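Local coordinates for protein 11R-lipoxygenase (Gersemia fruticosa, PDB 3VF1) that probably adds molecular oxygen to polyunsaturated fatty acids with a non-heme iron, as a calcium-dependent lipoxygenase with a C2-like PLAT domain, at residues 397-402 / 463-468. Numbering follows the deposited sequence.
Sequences HLMMEP and KHYRSV. With FE2 (Fe (II) ion), chain E.
Between these two segments a single methionine makes every contact: M399, on the iron-bearing helix 369-410, brings its sulfur to the rim of the Y465 ring in a Met-aromatic contact of the edge type. SD sits 5.1 Å from the centroid of the Y465 ring and 86° off the ring normal, so it lies near the plane of the ring and not over a face. The touch falls on one side of the rim, with M399 SD 3.8 Å from Y465 CE1. CB of M399 does not head for the other segment; bends at chi2 (-69°) and chi3 (-71°) bring the thioether nearer to it. There M399 CE meets V468 CG1 more loosely, at 4.5 Å. The type I turn from Y465 to V468, closed by V468 N to Y465 O at 3.0 Å, brings V468 back beside the same methionine. All three residues are buried, and no hydrogen bond crosses between the segments.

Two residues earlier, H397 points to the metal: its NE2 binds the iron at 2.2 Å, and H392, H575, N579 and the C-terminal carboxylate of I698 complete the protein ligands of this lipoxygenase site. A water lies 2.4 Å from the iron. M399 turns to a different side of helix 369-410 from H397, toward 456-465 and the turn after it, with its side chain about 11 Å from that of H575. H464 on L394 and V468 on R395 add contacts to the same helix. At the far end of the tyrosine, Y465 OH is hydrogen-bonded to the backbone O of P540.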
ATOM      1  N   HIS A 397       3.115   1.695  -3.236  1.00 30.20           N
ATOM      2  CA  HIS A 397       4.293   1.957  -2.415  1.00 30.46           C
ATOM      3  C   HIS A 397       4.956   3.294  -2.755  1.00 30.26           C
ATOM      4  O   HIS A 397       5.048   4.178  -1.903  1.00 30.55           O
ATOM      5  CB  HIS A 397       5.307   0.815  -2.548  1.00 26.46           C
ATOM      6  CG  HIS A 397       4.943  -0.411  -1.770  1.00 32.85           C
ATOM      7  ND1 HIS A 397       5.667  -0.841  -0.679  1.00 32.73           N
ATOM      8  CD2 HIS A 397       3.930  -1.298  -1.922  1.00 32.59           C
ATOM      9  CE1 HIS A 397       5.118  -1.941  -0.194  1.00 32.59           C
ATOM     10  NE2 HIS A 397       4.063  -2.238  -0.929  1.00 31.61           N
ATOM     11  N   LEU A 398       5.414   3.442  -3.993  1.00 28.70           N
ATOM     12  CA  LEU A 398       6.213   4.604  -4.375  1.00 26.45           C
ATOM     13  C   LEU A 398       5.399   5.894  -4.499  1.00 27.86           C
ATOM     14  O   LEU A 398       5.874   6.965  -4.127  1.00 31.43           O
ATOM     15  CB  LEU A 398       6.960   4.326  -5.682  1.00 26.58           C
ATOM     16  CG  LEU A 398       7.912   3.126  -5.648  1.00 29.87           C
ATOM     17  CD1 LEU A 398       8.700   3.027  -6.945  1.00 29.31           C
ATOM     18  CD2 LEU A 398       8.857   3.206  -4.457  1.00 27.91           C
ATOM     19  N   MET A 399       4.179   5.799  -5.016  1.00 28.60           N
ATOM     20  CA  MET A 399       3.351   6.986  -5.225  1.00 28.56           C
ATOM     21  C   MET A 399       2.835   7.582  -3.914  1.00 30.90           C
ATOM     22  O   MET A 399       2.465   8.755  -3.865  1.00 31.16           O
ATOM     23  CB  MET A 399       2.173   6.664  -6.149  1.00 28.00           C
ATOM     24  CG  MET A 399       2.543   6.610  -7.628  1.00 31.81           C
ATOM     25  SD  MET A 399       2.961   8.229  -8.310  1.00 37.00           S
ATOM     26  CE  MET A 399       1.356   9.027  -8.338  1.00 30.13           C
ATOM     27  N   MET A 400       2.813   6.783  -2.853  1.00 28.84           N
ATOM     28  CA  MET A 400       2.302   7.250  -1.567  1.00 29.76           C
ATOM     29  C   MET A 400       3.404   7.743  -0.631  1.00 30.06           C
ATOM     30  O   MET A 400       3.128   8.476   0.316  1.00 32.59           O
ATOM     31  CB  MET A 400       1.504   6.144  -0.872  1.00 32.24           C
ATOM     32  CG  MET A 400       0.149   5.854  -1.498  1.00 32.15           C
ATOM     33  SD  MET A 400      -0.929   7.296  -1.545  1.00 35.44           S
ATOM     34  CE  MET A 400      -0.772   7.786  -3.259  1.00 28.08           C
ATOM     35  N   GLU A 401       4.646   7.350  -0.891  1.00 29.90           N
ATOM     36  CA  GLU A 401       5.748   7.704  -0.001  1.00 29.50           C
ATOM     37  C   GLU A 401       5.923   9.220   0.147  1.00 29.69           C
ATOM     38  O   GLU A 401       6.156   9.712   1.252  1.00 27.29           O
ATOM     39  CB  GLU A 401       7.057   7.072  -0.477  1.00 29.93           C
ATOM     40  CG  GLU A 401       8.215   7.268   0.489  1.00 30.82           C
ATOM     41  CD  GLU A 401       9.510   6.668  -0.019  1.00 34.77           C
ATOM     42  OE1 GLU A 401       9.469   5.892  -1.000  1.00 32.38           O
ATOM     43  OE2 GLU A 401      10.572   6.973   0.564  1.00 34.41           O
ATOM     44  N   PRO A 402       5.814   9.965  -0.964  1.00 29.91           N
ATOM     45  CA  PRO A 402       5.998  11.420  -0.920  1.00 30.24           C
ATOM     46  C   PRO A 402       5.127  12.119   0.125  1.00 32.81           C
ATOM     47  O   PRO A 402       5.553  13.128   0.685  1.00 34.18           O
ATOM     48  CB  PRO A 402       5.596  11.862  -2.327  1.00 29.33           C
ATOM     49  CG  PRO A 402       5.885  10.684  -3.180  1.00 31.45           C
ATOM     50  CD  PRO A 402       5.572   9.487  -2.337  1.00 31.02           C
ATOM     51  N   LYS A 463       8.058   3.979 -17.163  1.00 32.36           N
ATOM     52  CA  LYS A 463       7.229   4.179 -18.343  1.00 33.05           C
ATOM     53  C   LYS A 463       5.802   4.557 -17.958  1.00 32.02           C
ATOM     54  O   LYS A 463       5.173   5.381 -18.623  1.00 33.24           O
ATOM     55  CB  LYS A 463       7.225   2.923 -19.214  1.00 32.00           C
ATOM     56  CG  LYS A 463       6.577   3.125 -20.572  1.00 35.76           C
ATOM     57  CD  LYS A 463       6.742   1.902 -21.460  1.00 36.19           C
ATOM     58  CE  LYS A 463       6.131   2.130 -22.833  1.00 32.61           C
ATOM     59  NZ  LYS A 463       6.223   0.923 -23.696  1.00 38.16           N
ATOM     60  N   HIS A 464       5.294   3.960 -16.884  1.00 28.59           N
ATOM     61  CA  HIS A 464       3.955   4.282 -16.408  1.00 32.28           C
ATOM     62  C   HIS A 464       3.930   5.649 -15.737  1.00 31.46           C
ATOM     63  O   HIS A 464       2.977   6.410 -15.902  1.00 32.61           O
ATOM     64  CB  HIS A 464       3.449   3.225 -15.423  1.00 30.41           C
ATOM     65  CG  HIS A 464       2.058   3.485 -14.929  1.00 27.00           C
ATOM     66  ND1 HIS A 464       0.935   3.096 -15.628  1.00 28.72           N
ATOM     67  CD2 HIS A 464       1.610   4.114 -13.818  1.00 29.90           C
ATOM     68  CE1 HIS A 464      -0.144   3.465 -14.963  1.00 26.86           C
ATOM     69  NE2 HIS A 464       0.237   4.086 -13.861  1.00 27.46           N
ATOM     70  N   TYR A 465       4.979   5.954 -14.979  1.00 30.16           N
ATOM     71  CA  TYR A 465       5.045   7.212 -14.247  1.00 31.00           C
ATOM     72  C   TYR A 465       5.042   8.406 -15.194  1.00 29.08           C
ATOM     73  O   TYR A 465       4.363   9.398 -14.948  1.00 32.32           O
ATOM     74  CB  TYR A 465       6.289   7.261 -13.358  1.00 31.10           C
ATOM     75  CG  TYR A 465       6.358   8.506 -12.505  1.00 34.58           C
ATOM     76  CD1 TYR A 465       5.625   8.609 -11.329  1.00 34.09           C
ATOM     77  CD2 TYR A 465       7.148   9.584 -12.878  1.00 34.03           C
ATOM     78  CE1 TYR A 465       5.680   9.747 -10.550  1.00 33.61           C
ATOM     79  CE2 TYR A 465       7.209  10.726 -12.104  1.00 31.25           C
ATOM     80  CZ  TYR A 465       6.474  10.801 -10.942  1.00 33.98           C
ATOM     81  OH  TYR A 465       6.532  11.936 -10.168  1.00 38.00           O
ATOM     82  N   ARG A 466       5.800   8.307 -16.280  1.00 30.52           N
ATOM     83  CA  ARG A 466       5.882   9.392 -17.253  1.00 32.93           C
ATOM     84  C   ARG A 466       4.508   9.876 -17.710  1.00 36.28           C
ATOM     85  O   ARG A 466       4.358  11.029 -18.108  1.00 39.94           O
ATOM     86  CB  ARG A 466       6.703   8.965 -18.472  1.00 35.73           C
ATOM     87  CG  ARG A 466       8.205   9.037 -18.265  1.00 40.22           C
ATOM     88  CD  ARG A 466       8.953   9.016 -19.589  1.00 42.21           C
ATOM     89  NE  ARG A 466       8.859   7.728 -20.272  1.00 41.64           N
ATOM     90  CZ  ARG A 466       9.658   6.690 -20.034  1.00 43.95           C
ATOM     91  NH1 ARG A 466      10.616   6.772 -19.117  1.00 43.48           N
ATOM     92  NH2 ARG A 466       9.497   5.562 -20.712  1.00 37.65           N
ATOM     93  N   SER A 467       3.509   8.999 -17.651  1.00 31.98           N
ATOM     94  CA  SER A 467       2.179   9.327 -18.153  1.00 33.37           C
ATOM     95  C   SER A 467       1.115   9.401 -17.060  1.00 34.38           C
ATOM     96  O   SER A 467      -0.037   9.736 -17.336  1.00 33.39           O
ATOM     97  CB  SER A 467       1.748   8.295 -19.199  1.00 33.80           C
ATOM     98  OG  SER A 467       2.576   8.348 -20.347  1.00 39.16           O
ATOM     99  N   VAL A 468       1.490   9.094 -15.824  1.00 29.12           N
ATOM    100  CA  VAL A 468       0.509   9.024 -14.746  1.00 32.16           C
ATOM    101  C   VAL A 468       0.110  10.403 -14.235  1.00 32.29           C
ATOM    102  O   VAL A 468       0.934  11.315 -14.163  1.00 30.78           O
ATOM    103  CB  VAL A 468       1.026   8.189 -13.553  1.00 31.31           C
ATOM    104  CG1 VAL A 468       2.061   8.970 -12.750  1.00 30.01           C
ATOM    105  CG2 VAL A 468      -0.131   7.777 -12.659  1.00 29.83           C
TER
HETATM  106 FE   FE2 E 701       3.014  -4.050  -0.405  1.00 40.14          FE
HETATM  107  O   HOH W   1       4.212  -6.045  -0.098  1.00 43.10           O